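Local coordinates for protein taurocyamine kinase (Schistosoma mansoni, PDB 4WO8) that reversibly transfers phosphate between ATP and taurocyamine, using magnesium, as a phosphagen kinase built from two consecutive repeats, at residues V122-T127 with G273-A278; F546-D551 with V566-F571. The protein carries 4 engineered substitutions. All coordinates share one frame; numbering follows the deposited sequence.

Overall arrangement
Contacts 1 and 2 belong to different repeats of the chain, on opposite sides of its centre, about 44 Å apart between centres. Each half of the chain carries an eight-stranded antiparallel sheet with the same strand order, and each contact uses its own sheet, but at different places. Contact 1 joins strand 117-126 to the start of its neighbour 277-283, in the middle of the first sheet. Contact 2 sets the loop after helix 535-543 against strand 569-573, next to the outermost strand 525-529 of the second. Both are largely buried, yet contact 1 is held by backbone pairing beside an arginine-rich, predicted ATP site, whereas contact 2 has no hydrogen bond between its segments and relies on apolar packing.

Contact 1 (V122-T127 with G273-A278); sequences VRLGRT and GTTLRA
CB of Arg277 lies over one face of the Arg123 guanidinium, and Arg123 NH2 approaches Arg277 CD to 3.4 Å. Arg123 NE in turn sits at the edge of the Arg277 guanidinium, with the two planes only 19° apart. The Arg126 guanidinium presents its edge to Thr275, whose OG1 lies in its plane; Arg126 NH1 donates to Gly125 O, 3.1 Å away. Beneath the first two arginines the backbones form an antiparallel hydrogen-bonded pair, Arg123 N to Arg277 O and Arg277 N to Arg123 O both measuring 2.9 Å. Where this pairing stops, a side chain takes over: Thr275 OG1 sits between its own backbone N and carbonyl carbon (chi1 80°), where Gly125 N can donate to it along a nearly straight 3.0 Å bond (165°). On the sheet face of Val122 and Ala278, CD1 of Leu276 fits between Val122 CG1 (3.6 Å) and Leu124 CD2 (3.5 Å), below helices 236-253 and 331-355. Arg277 is salt-bridged to Asp320, and Arg121, Arg226 and Arg305 lie close by. Since Val122, Arg123, Arg277 and Ala278 are predicted to bind ATP, this gathering of positive charge on the face of Arg123 and Arg277, with the opposite face apolar, is consistent with a pocket made for phosphates.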
ATOM      1  N   VAL A 122     -19.449  18.465   1.400  1.00 21.87           N
ATOM      2  CA  VAL A 122     -19.469  17.909   2.757  1.00 23.69           C
ATOM      3  C   VAL A 122     -20.812  17.228   3.042  1.00 26.96           C
ATOM      4  O   VAL A 122     -21.886  17.756   2.731  1.00 25.87           O
ATOM      5  CB  VAL A 122     -19.196  18.949   3.850  1.00 20.81           C
ATOM      6  CG1 VAL A 122     -18.993  18.231   5.177  1.00 17.50           C
ATOM      7  CG2 VAL A 122     -17.930  19.757   3.552  1.00 20.01           C
ATOM      8  N   ARG A 123     -20.737  16.049   3.639  1.00 21.31           N
ATOM      9  CA  ARG A 123     -21.908  15.236   3.892  1.00 23.76           C
ATOM     10  C   ARG A 123     -21.982  14.827   5.354  1.00 22.50           C
ATOM     11  O   ARG A 123     -20.970  14.491   5.978  1.00 20.14           O
ATOM     12  CB  ARG A 123     -21.890  13.989   2.978  1.00 28.86           C
ATOM     13  CG  ARG A 123     -22.428  12.730   3.632  1.00 30.94           C
ATOM     14  CD  ARG A 123     -22.449  11.559   2.669  1.00 40.80           C
ATOM     15  NE  ARG A 123     -21.305  10.657   2.765  1.00 42.99           N
ATOM     16  CZ  ARG A 123     -21.164   9.739   3.716  1.00 40.61           C
ATOM     17  NH1 ARG A 123     -22.073   9.636   4.671  1.00 46.38           N
ATOM     18  NH2 ARG A 123     -20.115   8.936   3.732  1.00 39.89           N
ATOM     19  N   LEU A 124     -23.200  14.878   5.881  1.00 23.69           N
ATOM     20  CA  LEU A 124     -23.556  14.413   7.210  1.00 21.26           C
ATOM     21  C   LEU A 124     -24.691  13.408   7.115  1.00 22.33           C
ATOM     22  O   LEU A 124     -25.409  13.382   6.114  1.00 21.95           O
ATOM     23  CB  LEU A 124     -24.056  15.576   8.078  1.00 25.87           C
ATOM     24  CG  LEU A 124     -23.117  16.560   8.711  1.00 33.32           C
ATOM     25  CD1 LEU A 124     -23.934  17.660   9.405  1.00 23.81           C
ATOM     26  CD2 LEU A 124     -22.274  15.771   9.678  1.00 30.23           C
ATOM     27  N   GLY A 125     -24.925  12.678   8.207  1.00 20.83           N
ATOM     28  CA  GLY A 125     -26.070  11.802   8.325  1.00 23.69           C
ATOM     29  C   GLY A 125     -26.582  11.823   9.756  1.00 21.24           C
ATOM     30  O   GLY A 125     -25.813  12.054  10.680  1.00 19.85           O
ATOM     31  N   ARG A 126     -27.884  11.610   9.937  1.00 19.36           N
ATOM     32  CA  ARG A 126     -28.471  11.570  11.272  1.00 22.55           C
ATOM     33  C   ARG A 126     -29.511  10.471  11.357  1.00 24.91           C
ATOM     34  O   ARG A 126     -30.227  10.206  10.385  1.00 22.09           O
ATOM     35  CB  ARG A 126     -29.134  12.904  11.641  1.00 20.45           C
ATOM     36  CG  ARG A 126     -28.207  14.092  11.811  1.00 23.60           C
ATOM     37  CD  ARG A 126     -27.338  13.941  13.049  1.00 20.23           C
ATOM     38  NE  ARG A 126     -26.605  15.167  13.351  1.00 20.74           N
ATOM     39  CZ  ARG A 126     -25.355  15.404  12.962  1.00 24.45           C
ATOM     40  NH1 ARG A 126     -24.708  14.486  12.262  1.00 21.97           N
ATOM     41  NH2 ARG A 126     -24.746  16.549  13.288  1.00 21.71           N
ATOM     42  N   THR A 127     -29.597   9.854  12.534  1.00 21.59           N
ATOM     43  CA  THR A 127     -30.692   8.959  12.865  1.00 21.83           C
ATOM     44  C   THR A 127     -31.675   9.735  13.726  1.00 22.82           C
ATOM     45  O   THR A 127     -31.265  10.399  14.668  1.00 23.27           O
ATOM     46  CB  THR A 127     -30.217   7.712  13.630  1.00 17.46           C
ATOM     47  OG1 THR A 127     -29.298   6.975  12.820  1.00 18.48           O
ATOM     48  CG2 THR A 127     -31.420   6.813  13.990  1.00 20.65           C
ATOM     49  N   GLY A 273     -19.981   8.564  14.863  1.00 24.20           N
ATOM     50  CA  GLY A 273     -19.232   9.704  15.374  1.00 23.23           C
ATOM     51  C   GLY A 273     -19.730  11.047  14.850  1.00 22.88           C
ATOM     52  O   GLY A 273     -20.824  11.486  15.194  1.00 20.10           O
ATOM     53  N   THR A 274     -18.906  11.704  14.034  1.00 20.00           N
ATOM     54  CA  THR A 274     -19.304  12.916  13.312  1.00 20.06           C
ATOM     55  C   THR A 274     -20.219  12.649  12.109  1.00 20.10           C
ATOM     56  O   THR A 274     -20.924  13.548  11.646  1.00 23.93           O
ATOM     57  CB  THR A 274     -18.066  13.674  12.764  1.00 22.16           C
ATOM     58  OG1 THR A 274     -17.296  12.779  11.942  1.00 22.87           O
ATOM     59  CG2 THR A 274     -17.206  14.240  13.890  1.00 21.29           C
ATOM     60  N   THR A 275     -20.150  11.434  11.573  1.00 20.06           N
ATOM     61  CA  THR A 275     -20.818  11.039  10.311  1.00 19.97           C
ATOM     62  C   THR A 275     -20.321  11.848   9.128  1.00 20.43           C
ATOM     63  O   THR A 275     -20.874  11.762   8.034  1.00 20.99           O
ATOM     64  CB  THR A 275     -22.363  11.197  10.376  1.00 23.53           C
ATOM     65  OG1 THR A 275     -22.716  12.579  10.174  1.00 22.04           O
ATOM     66  CG2 THR A 275     -22.913  10.718  11.722  1.00 17.83           C
ATOM     67  N   LEU A 276     -19.278  12.638   9.349  1.00 21.05           N
ATOM     68  CA  LEU A 276     -18.936  13.711   8.427  1.00 23.47           C
ATOM     69  C   LEU A 276     -17.897  13.283   7.396  1.00 23.82           C
ATOM     70  O   LEU A 276     -16.790  12.869   7.742  1.00 23.35           O
ATOM     71  CB  LEU A 276     -18.430  14.935   9.201  1.00 20.38           C
ATOM     72  CG  LEU A 276     -18.208  16.214   8.391  1.00 21.49           C
ATOM     73  CD1 LEU A 276     -19.312  17.198   8.632  1.00 22.42           C
ATOM     74  CD2 LEU A 276     -16.882  16.861   8.702  1.00 26.32           C
ATOM     75  N   ARG A 277     -18.273  13.404   6.129  1.00 23.13           N
ATOM     76  CA  ARG A 277     -17.386  13.125   5.016  1.00 24.97           C
ATOM     77  C   ARG A 277     -17.201  14.418   4.233  1.00 24.92           C
ATOM     78  O   ARG A 277     -18.110  14.867   3.530  1.00 22.21           O
ATOM     79  CB  ARG A 277     -17.937  12.029   4.113  1.00 21.98           C
ATOM     80  CG  ARG A 277     -16.905  11.492   3.108  1.00 30.46           C
ATOM     81  CD  ARG A 277     -17.502  10.448   2.142  1.00 28.93           C
ATOM     82  NE  ARG A 277     -17.677  11.036   0.816  1.00 44.08           N
ATOM     83  CZ  ARG A 277     -16.733  11.038  -0.125  1.00 38.42           C
ATOM     84  NH1 ARG A 277     -16.952  11.606  -1.306  1.00 39.53           N
ATOM     85  NH2 ARG A 277     -15.565  10.466   0.115  1.00 36.31           N
ATOM     86  N   ALA A 278     -16.031  15.022   4.398  1.00 20.96           N
ATOM     87  CA  ALA A 278     -15.691  16.254   3.713  1.00 22.99           C
ATOM     88  C   ALA A 278     -14.749  15.863   2.606  1.00 24.06           C
ATOM     89  O   ALA A 278     -13.749  15.219   2.866  1.00 25.12           O
ATOM     90  CB  ALA A 278     -15.034  17.270   4.673  1.00 18.71           C
TER

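Contact 2 (F546-D551 with V566-F571); sequences FLFKND and VGRGIF
Ile570 and Phe548 carry most of the apolar contact, the two side chains lying alongside and running opposite ways. CD1 of Ile570 is 4.1 Å from CD1 of the Phe548 ring, meeting it obliquely, and reaches further to lie 3.5 Å from Leu547 CA. The same methyl comes within 3.1 Å of Phe546 O, a close approach with chi2 of Ile570 (-147°) off the staggered position; the fit may be slightly strained. The rim of the Phe548 ring makes the second kind of contact. CG of Arg568 lies in the ring plane, 3.7 Å from CE2 of Phe548, and Gly569 O comes up to the same rim at CE1, 3.7 Å away. Phe548 gets there with its CG placed between backbone N and carbonyl carbon (chi1 62°), which brings the ring against Arg568 and Gly569. Polar bonds stay apart from the ring: Arg568 NH1 donates to Val566 O at 2.9 Å and NH2 to the carbonyls of Arg562 and Gly560. The loop that directly follows His545, a predicted ATP-binding residue, is thereby packed onto strand 569-573 of the catalytic domain sheet. Trp581 of strand 578-582 meets the Phe548 ring, and Leu579 of that strand touches both Phe546 and Ile570. Phe546 and Leu547 also lean on helix 535-543, while strand 569-573 pairs with 525-529 and 578-582.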
ATOM      1  N   PHE A 546      10.443 -19.828  -4.624  1.00 47.07           N
ATOM      2  CA  PHE A 546      11.174 -19.195  -5.709  1.00 45.83           C
ATOM      3  C   PHE A 546      10.549 -17.866  -6.087  1.00 51.33           C
ATOM      4  O   PHE A 546      11.266 -16.933  -6.456  1.00 54.85           O
ATOM      5  CB  PHE A 546      11.234 -20.098  -6.935  1.00 42.60           C
ATOM      6  CG  PHE A 546      12.207 -21.229  -6.803  1.00 41.15           C
ATOM      7  CD1 PHE A 546      13.077 -21.289  -5.725  1.00 40.86           C
ATOM      8  CD2 PHE A 546      12.244 -22.239  -7.753  1.00 37.30           C
ATOM      9  CE1 PHE A 546      13.975 -22.332  -5.603  1.00 41.83           C
ATOM     10  CE2 PHE A 546      13.131 -23.282  -7.636  1.00 35.22           C
ATOM     11  CZ  PHE A 546      14.006 -23.326  -6.563  1.00 37.94           C
ATOM     12  N   LEU A 547       9.223 -17.784  -5.982  1.00 45.51           N
ATOM     13  CA  LEU A 547       8.481 -16.603  -6.421  1.00 54.21           C
ATOM     14  C   LEU A 547       8.865 -15.355  -5.632  1.00 53.84           C
ATOM     15  O   LEU A 547       9.129 -15.435  -4.436  1.00 55.91           O
ATOM     16  CB  LEU A 547       6.973 -16.850  -6.304  1.00 53.80           C
ATOM     17  CG  LEU A 547       6.040 -15.828  -6.955  1.00 50.06           C
ATOM     18  CD1 LEU A 547       5.593 -16.318  -8.334  1.00 48.51           C
ATOM     19  CD2 LEU A 547       4.838 -15.525  -6.058  1.00 49.60           C
ATOM     20  N   PHE A 548       8.923 -14.209  -6.307  1.00 54.71           N
ATOM     21  CA  PHE A 548       9.003 -12.942  -5.592  1.00 49.15           C
ATOM     22  C   PHE A 548       7.710 -12.150  -5.788  1.00 48.12           C
ATOM     23  O   PHE A 548       7.042 -12.257  -6.822  1.00 42.40           O
ATOM     24  CB  PHE A 548      10.246 -12.115  -6.005  1.00 50.43           C
ATOM     25  CG  PHE A 548      10.295 -11.693  -7.467  1.00 42.21           C
ATOM     26  CD1 PHE A 548      10.992 -12.451  -8.404  1.00 44.29           C
ATOM     27  CD2 PHE A 548       9.712 -10.506  -7.884  1.00 38.92           C
ATOM     28  CE1 PHE A 548      11.070 -12.060  -9.744  1.00 37.30           C
ATOM     29  CE2 PHE A 548       9.793 -10.097  -9.218  1.00 41.28           C
ATOM     30  CZ  PHE A 548      10.469 -10.884 -10.152  1.00 37.58           C
ATOM     31  N   LYS A 549       7.361 -11.378  -4.762  1.00 47.99           N
ATOM     32  CA  LYS A 549       6.101 -10.654  -4.706  1.00 42.92           C
ATOM     33  C   LYS A 549       6.367  -9.150  -4.567  1.00 40.17           C
ATOM     34  O   LYS A 549       7.467  -8.734  -4.204  1.00 38.38           O
ATOM     35  CB  LYS A 549       5.257 -11.160  -3.535  1.00 44.18           C
ATOM     36  CG  LYS A 549       6.069 -11.909  -2.486  1.00 54.04           C
ATOM     37  CD  LYS A 549       5.212 -12.843  -1.618  1.00 58.35           C
ATOM     38  CE  LYS A 549       6.093 -13.722  -0.723  1.00 57.48           C
ATOM     39  NZ  LYS A 549       5.307 -14.527   0.263  1.00 57.54           N
ATOM     40  N   ASN A 550       5.359  -8.337  -4.860  1.00 35.72           N
ATOM     41  CA  ASN A 550       5.496  -6.894  -4.730  1.00 37.26           C
ATOM     42  C   ASN A 550       5.145  -6.438  -3.316  1.00 32.49           C
ATOM     43  O   ASN A 550       4.201  -5.678  -3.125  1.00 35.29           O
ATOM     44  CB  ASN A 550       4.625  -6.179  -5.777  1.00 34.58           C
ATOM     45  CG  ASN A 550       3.159  -6.630  -5.747  1.00 40.14           C
ATOM     46  OD1 ASN A 550       2.831  -7.700  -5.228  1.00 38.33           O
ATOM     47  ND2 ASN A 550       2.276  -5.810  -6.316  1.00 34.96           N
ATOM     48  N   ASP A 551       5.925  -6.896  -2.331  1.00 35.93           N
ATOM     49  CA  ASP A 551       5.557  -6.744  -0.913  1.00 38.38           C
ATOM     50  C   ASP A 551       6.634  -6.146   0.002  1.00 32.52           C
ATOM     51  O   ASP A 551       6.434  -6.025   1.208  1.00 39.16           O
ATOM     52  CB  ASP A 551       5.137  -8.103  -0.338  1.00 39.58           C
ATOM     53  CG  ASP A 551       6.302  -9.085  -0.224  1.00 45.96           C
ATOM     54  OD1 ASP A 551       7.325  -8.909  -0.930  1.00 48.40           O
ATOM     55  OD2 ASP A 551       6.188 -10.055   0.563  1.00 52.29           O
ATOM     56  N   VAL A 566       4.768  -6.485 -15.181  1.00 28.11           N
ATOM     57  CA  VAL A 566       5.294  -6.501 -16.532  1.00 27.53           C
ATOM     58  C   VAL A 566       6.815  -6.640 -16.528  1.00 27.74           C
ATOM     59  O   VAL A 566       7.489  -5.937 -15.793  1.00 27.14           O
ATOM     60  CB  VAL A 566       4.873  -5.226 -17.267  1.00 30.26           C
ATOM     61  CG1 VAL A 566       5.572  -5.113 -18.614  1.00 32.20           C
ATOM     62  CG2 VAL A 566       3.360  -5.203 -17.404  1.00 30.12           C
ATOM     63  N   GLY A 567       7.350  -7.567 -17.320  1.00 28.54           N
ATOM     64  CA  GLY A 567       8.792  -7.664 -17.490  1.00 24.52           C
ATOM     65  C   GLY A 567       9.473  -8.493 -16.414  1.00 26.65           C
ATOM     66  O   GLY A 567      10.654  -8.792 -16.521  1.00 29.48           O
ATOM     67  N   ARG A 568       8.731  -8.867 -15.374  1.00 29.30           N
ATOM     68  CA  ARG A 568       9.280  -9.683 -14.291  1.00 28.57           C
ATOM     69  C   ARG A 568       9.098 -11.166 -14.604  1.00 31.56           C
ATOM     70  O   ARG A 568       8.123 -11.562 -15.239  1.00 29.26           O
ATOM     71  CB  ARG A 568       8.616  -9.355 -12.947  1.00 25.82           C
ATOM     72  CG  ARG A 568       9.100  -8.091 -12.254  1.00 28.45           C
ATOM     73  CD  ARG A 568       8.600  -6.853 -12.960  1.00 26.01           C
ATOM     74  NE  ARG A 568       8.619  -5.682 -12.096  1.00 24.51           N
ATOM     75  CZ  ARG A 568       7.870  -4.600 -12.296  1.00 25.47           C
ATOM     76  NH1 ARG A 568       7.019  -4.556 -13.326  1.00 27.36           N
ATOM     77  NH2 ARG A 568       7.963  -3.564 -11.462  1.00 22.57           N
ATOM     78  N   GLY A 569      10.028 -11.990 -14.143  1.00 30.12           N
ATOM     79  CA  GLY A 569       9.976 -13.399 -14.464  1.00 26.76           C
ATOM     80  C   GLY A 569      10.941 -14.212 -13.634  1.00 29.25           C
ATOM     81  O   GLY A 569      11.833 -13.672 -12.979  1.00 25.67           O
ATOM     82  N   ILE A 570      10.747 -15.524 -13.669  1.00 27.71           N
ATOM     83  CA  ILE A 570      11.597 -16.453 -12.959  1.00 27.83           C
ATOM     84  C   ILE A 570      12.063 -17.512 -13.935  1.00 27.72           C
ATOM     85  O   ILE A 570      11.283 -18.022 -14.744  1.00 28.47           O
ATOM     86  CB  ILE A 570      10.851 -17.111 -11.768  1.00 34.64           C
ATOM     87  CG1 ILE A 570      10.324 -16.017 -10.838  1.00 36.07           C
ATOM     88  CG2 ILE A 570      11.764 -18.087 -11.011  1.00 30.11           C
ATOM     89  CD1 ILE A 570      10.305 -16.393  -9.383  1.00 42.33           C
ATOM     90  N   PHE A 571      13.347 -17.829 -13.874  1.00 26.63           N
ATOM     91  CA  PHE A 571      13.881 -18.940 -14.638  1.00 22.92           C
ATOM     92  C   PHE A 571      14.524 -19.921 -13.669  1.00 25.04           C
ATOM     93  O   PHE A 571      15.161 -19.524 -12.702  1.00 26.64           O
ATOM     94  CB  PHE A 571      14.901 -18.455 -15.675  1.00 23.06           C
ATOM     95  CG  PHE A 571      15.581 -19.570 -16.437  1.00 22.25           C
ATOM     96  CD1 PHE A 571      15.026 -20.072 -17.608  1.00 21.78           C
ATOM     97  CD2 PHE A 571      16.777 -20.112 -15.981  1.00 22.60           C
ATOM     98  CE1 PHE A 571      15.660 -21.094 -18.324  1.00 22.68           C
ATOM     99  CE2 PHE A 571      17.413 -21.134 -16.683  1.00 22.80           C
ATOM    100  CZ  PHE A 571      16.859 -21.615 -17.863  1.00 22.91           C
TER